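Local coordinates for uncharacterized protein YqbN (Bacillus subtilis, PDB 3KLU) that is of unknown function but belongs to an XkdN-like family of phage tail assembly chaperones and probably assists tail assembly, at residues V9-L12 and S13-M16; T51-I54 and D55-K59. All coordinates share one frame; numbering follows the deposited sequence.

Contact 1: V9-L12 and S13-M16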
loop_
_atom_site.group_PDB
_atom_site.type_symbol
_atom_site.label_atom_id
_atom_site.label_comp_id
_atom_site.label_asym_id
_atom_site.label_seq_id
_atom_site.Cartn_x
_atom_site.Cartn_y
_atom_site.Cartn_z
ATOM N N VAL A 9 -4.718 37.318 -14.113
ATOM C CA VAL A 9 -3.565 36.425 -14.207
ATOM C C VAL A 9 -3.373 35.518 -12.985
ATOM O O VAL A 9 -2.868 35.935 -11.939
ATOM C CB VAL A 9 -2.260 37.221 -14.475
ATOM C CG1 VAL A 9 -1.990 38.197 -13.342
ATOM C CG2 VAL A 9 -1.096 36.261 -14.656
ATOM N N TYR A 10 -3.793 34.269 -13.142
ATOM C CA TYR A 10 -3.704 33.250 -12.104
ATOM C C TYR A 10 -2.287 32.700 -11.933
ATOM O O TYR A 10 -1.590 32.439 -12.918
ATOM C CB TYR A 10 -4.663 32.120 -12.447
ATOM C CG TYR A 10 -6.110 32.499 -12.261
ATOM C CD1 TYR A 10 -6.615 32.752 -10.987
ATOM C CD2 TYR A 10 -6.985 32.579 -13.343
ATOM C CE1 TYR A 10 -7.946 33.070 -10.787
ATOM C CE2 TYR A 10 -8.335 32.901 -13.148
ATOM C CZ TYR A 10 -8.800 33.144 -11.862
ATOM O OH TYR A 10 -10.113 33.470 -11.629
ATOM N N ASP A 11 -1.880 32.514 -10.676
ATOM C CA ASP A 11 -0.537 32.026 -10.335
ATOM C C ASP A 11 -0.453 30.499 -10.191
ATOM O O ASP A 11 -0.777 29.926 -9.156
ATOM C CB ASP A 11 -0.062 32.678 -9.039
ATOM C CG ASP A 11 1.331 32.251 -8.659
ATOM O OD1 ASP A 11 1.864 31.298 -9.250
ATOM O OD2 ASP A 11 1.905 32.872 -7.752
ATOM N N LEU A 12 0.034 29.854 -11.229
ATOM C CA LEU A 12 0.120 28.423 -11.250
ATOM C C LEU A 12 1.402 27.791 -10.663
ATOM O O LEU A 12 1.561 26.559 -10.690
ATOM C CB LEU A 12 -0.082 27.979 -12.707
ATOM C CG LEU A 12 -1.397 28.487 -13.317
ATOM C CD1 LEU A 12 -1.489 28.130 -14.781
ATOM C CD2 LEU A 12 -2.561 27.864 -12.588
ATOM N N SER A 13 2.328 28.581 -10.143
ATOM C CA SER A 13 3.544 27.985 -9.602
ATOM C C SER A 13 3.225 26.989 -8.472
ATOM O O SER A 13 3.931 25.993 -8.293
ATOM C CB SER A 13 4.453 29.084 -9.080
ATOM O OG SER A 13 3.727 29.902 -8.177
ATOM N N PHE A 14 2.139 27.248 -7.741
ATOM C CA PHE A 14 1.738 26.412 -6.613
ATOM C C PHE A 14 1.320 25.002 -6.947
ATOM O O PHE A 14 1.305 24.141 -6.073
ATOM C CB PHE A 14 0.594 27.050 -5.850
ATOM C CG PHE A 14 0.875 28.444 -5.427
ATOM C CD1 PHE A 14 2.089 28.758 -4.820
ATOM C CD2 PHE A 14 -0.049 29.456 -5.666
ATOM C CE1 PHE A 14 2.367 30.061 -4.467
ATOM C CE2 PHE A 14 0.224 30.748 -5.317
ATOM C CZ PHE A 14 1.435 31.060 -4.714
ATOM N N PHE A 15 0.950 24.758 -8.192
ATOM C CA PHE A 15 0.546 23.428 -8.584
ATOM C C PHE A 15 1.663 22.747 -9.351
ATOM O O PHE A 15 1.421 21.807 -10.123
ATOM C CB PHE A 15 -0.704 23.526 -9.436
ATOM C CG PHE A 15 -1.811 24.264 -8.762
ATOM C CD1 PHE A 15 -2.547 23.667 -7.754
ATOM C CD2 PHE A 15 -2.060 25.591 -9.066
ATOM C CE1 PHE A 15 -3.518 24.407 -7.049
ATOM C CE2 PHE A 15 -3.010 26.309 -8.378
ATOM C CZ PHE A 15 -3.730 25.723 -7.378
HETATM N N MSE A 16 2.895 23.183 -9.145
HETATM C CA MSE A 16 3.972 22.535 -9.845
HETATM C C MSE A 16 4.999 21.934 -8.921
HETATM O O MSE A 16 5.209 22.420 -7.816
HETATM C CB MSE A 16 4.576 23.505 -10.824
HETATM C CG MSE A 16 3.668 23.656 -11.997
HETATM SE SE MSE A 16 4.268 25.049 -13.143
HETATM C CE MSE A 16 2.584 25.732 -13.858
#

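Contact 2: T51-I54 and D55-K59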
loop_
_atom_site.group_PDB
_atom_site.type_symbol
_atom_site.label_atom_id
_atom_site.label_comp_id
_atom_site.label_asym_id
_atom_site.label_seq_id
_atom_site.Cartn_x
_atom_site.Cartn_y
_atom_site.Cartn_z
ATOM N N THR A 51 -2.269 8.806 -9.018
ATOM C CA THR A 51 -3.580 8.656 -9.600
ATOM C C THR A 51 -3.424 7.895 -10.920
ATOM O O THR A 51 -4.199 6.995 -11.210
ATOM C CB THR A 51 -4.200 10.052 -9.802
ATOM O OG1 THR A 51 -4.338 10.690 -8.512
ATOM C CG2 THR A 51 -5.540 9.942 -10.536
ATOM N N ASP A 52 -2.398 8.235 -11.697
ATOM C CA ASP A 52 -2.132 7.545 -12.960
ATOM C C ASP A 52 -1.998 6.040 -12.679
ATOM O O ASP A 52 -2.535 5.200 -13.400
ATOM C CB ASP A 52 -0.802 8.034 -13.605
ATOM C CG ASP A 52 -0.936 9.387 -14.353
ATOM O OD1 ASP A 52 -2.057 9.921 -14.414
ATOM O OD2 ASP A 52 0.079 9.924 -14.886
ATOM N N ARG A 53 -1.277 5.709 -11.619
ATOM C CA ARG A 53 -1.035 4.307 -11.297
ATOM C C ARG A 53 -2.266 3.550 -10.853
ATOM O O ARG A 53 -2.408 2.355 -11.128
ATOM C CB ARG A 53 0.048 4.193 -10.224
ATOM C CG ARG A 53 0.395 2.764 -9.901
ATOM C CD ARG A 53 0.706 1.930 -11.182
ATOM N NE ARG A 53 1.033 0.553 -10.814
ATOM C CZ ARG A 53 1.125 -0.481 -11.652
ATOM N NH1 ARG A 53 0.912 -0.344 -12.962
ATOM N NH2 ARG A 53 1.449 -1.674 -11.167
ATOM N N ILE A 54 -3.157 4.244 -10.152
ATOM C CA ILE A 54 -4.380 3.626 -9.678
ATOM C C ILE A 54 -5.220 3.329 -10.925
ATOM O O ILE A 54 -6.040 2.393 -10.963
ATOM C CB ILE A 54 -5.101 4.582 -8.706
ATOM C CG1 ILE A 54 -4.261 4.721 -7.414
ATOM C CG2 ILE A 54 -6.459 4.066 -8.381
ATOM C CD1 ILE A 54 -4.543 5.964 -6.555
ATOM N N ASP A 55 -4.994 4.127 -11.965
ATOM C CA ASP A 55 -5.719 3.925 -13.203
ATOM C C ASP A 55 -5.247 2.673 -13.903
ATOM O O ASP A 55 -6.060 1.849 -14.281
ATOM C CB ASP A 55 -5.562 5.123 -14.124
ATOM C CG ASP A 55 -6.458 6.278 -13.725
ATOM O OD1 ASP A 55 -7.575 6.012 -13.224
ATOM O OD2 ASP A 55 -6.056 7.444 -13.927
ATOM N N GLU A 56 -3.944 2.512 -14.086
ATOM C CA GLU A 56 -3.501 1.298 -14.744
ATOM C C GLU A 56 -3.929 0.076 -13.934
ATOM O O GLU A 56 -4.158 -0.989 -14.495
ATOM C CB GLU A 56 -1.997 1.232 -14.888
ATOM C CG GLU A 56 -1.275 2.525 -14.925
ATOM C CD GLU A 56 0.203 2.258 -14.962
ATOM O OE1 GLU A 56 1.001 3.072 -14.448
ATOM O OE2 GLU A 56 0.570 1.208 -15.522
ATOM N N LEU A 57 -4.025 0.208 -12.618
ATOM C CA LEU A 57 -4.439 -0.944 -11.840
ATOM C C LEU A 57 -5.895 -1.277 -12.093
ATOM O O LEU A 57 -6.270 -2.455 -12.147
ATOM C CB LEU A 57 -4.216 -0.721 -10.335
ATOM C CG LEU A 57 -2.731 -0.827 -9.985
ATOM C CD1 LEU A 57 -2.469 -0.374 -8.539
ATOM C CD2 LEU A 57 -2.275 -2.286 -10.247
ATOM N N GLU A 58 -6.723 -0.254 -12.247
ATOM C CA GLU A 58 -8.135 -0.528 -12.473
ATOM C C GLU A 58 -8.283 -1.263 -13.782
ATOM O O GLU A 58 -8.941 -2.297 -13.847
ATOM C CB GLU A 58 -8.950 0.749 -12.525
ATOM C CG GLU A 58 -10.397 0.474 -12.244
ATOM C CD GLU A 58 -11.300 1.549 -12.775
ATOM O OE1 GLU A 58 -10.991 2.745 -12.572
ATOM O OE2 GLU A 58 -12.327 1.192 -13.389
ATOM N N LYS A 59 -7.665 -0.704 -14.816
ATOM C CA LYS A 59 -7.665 -1.287 -16.151
ATOM C C LYS A 59 -7.231 -2.748 -16.038
ATOM O O LYS A 59 -7.926 -3.665 -16.481
ATOM C CB LYS A 59 -6.690 -0.493 -17.021
ATOM C CG LYS A 59 -6.110 -1.233 -18.205
ATOM C CD LYS A 59 -5.105 -0.338 -18.922
ATOM C CE LYS A 59 -4.274 -1.099 -19.959
ATOM N NZ LYS A 59 -3.387 -2.149 -19.366
#

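Contact 1: V9-L12 and S13-M16
The carboxylate of D11 holds S13 at two points. OD1 of D11 accepts the hydroxyl OG of S13 at 2.6 Å. OD1 of D11 also accepts from N of S13 at 2.9 Å. The hydroxyl meets OD1 on its syn side, slightly out of the carboxylate plane. The amide comes in nearly along the C-O axis. Both bonds converge on OD1 and probably restrain the turning of the carboxylate. The other oxygen, OD2 of D11, lies 3.6 Å from CZ of F14. The F14 ring has OD1 of D11 over one face, offset toward the rim, and ring and carboxylate planes are 31° apart.

The OD1 bond of D11 to N of S13 closes an Asx turn. It leads into a short 3-10 turn, in which N of F15 donates to O of L12 at 3.1 Å. N of M16 repeats the step on O of S13.

Apolar contacts line another part of the turn. The methyl CE of selenomethionine M16 sits 3.7 Å from CB of L12 and also 3.4 Å from O of L12. CD2 of F15 is 4.2 Å from CD2 of L12. M16 is poorly ordered, so its position is less certain.

Two torsions set up the polar pair. The anti CG of D11 (chi1 -178°) sends its carboxylate on toward S13, and chi1 of S13 (53°) turns OG to the same OD1.

Contact 2: T51-I54 and D55-K59
R53 reaches forward along helix 51-60 to E56 and L57. Its CG is anti to the backbone N. A bend at chi2 (51°) then carries the guanidinium alongside the next turn. NH1 of R53 meets OE2 of E56 at 3.0 Å in a salt bridge. The hydrogen bond within it is weak, with an angle of 129° at the hydrogen. E56 comes to the edge of the guanidinium, but the two flat groups are turned 74° apart. CD2 of L57 lies over one face, 3.9 Å from NH2 of R53. The stronger polar partner of R53 is E88 on helix 78-89, which pairs with NE and against which L57 also packs.

Across this contact D55 bonds through its backbone N. N of D55 donates to O of T51 at 3.1 Å and more weakly to O of D52. CB of D55 lies 3.1 Å from O of D52. OD2 of D55 comes within 3.3 Å of O of T51, but both are acceptors.

I54 contributes its carbonyl to the helix, where O of I54 takes N of E58 at 3.0 Å. The side chain of I54 packs on I49 and F136 outside the helix.

The poor angle and the crossed planes suggest that E56 adds modestly to the hold on R53. The E88 pair probably does more, tying helix 51-60 to helix 78-89 beside the buried L57.

Overall arrangement
The two contacts are both local, each within one continuous piece of chain, and they share no element. Contact 1 lies in the N-terminal arm before strand 26-28. Its centre is about 31 Å from the centre of the chain. All its touching residues are exposed, and several also meet crystal neighbours. Contact 2 lies on helix 51-60. Its centre is about 14 Å from the centre of the chain. It is a surface contact too, yet one residue, L57, is buried. In contact 1 one carboxylate oxygen takes two bonds at the start of a short 3-10 turn. In contact 2 regular helix bonds are joined by a salt bridge, with further links to helix 78-89. The contact centres are about 26 Å apart, and the nearest atoms about 13 Å.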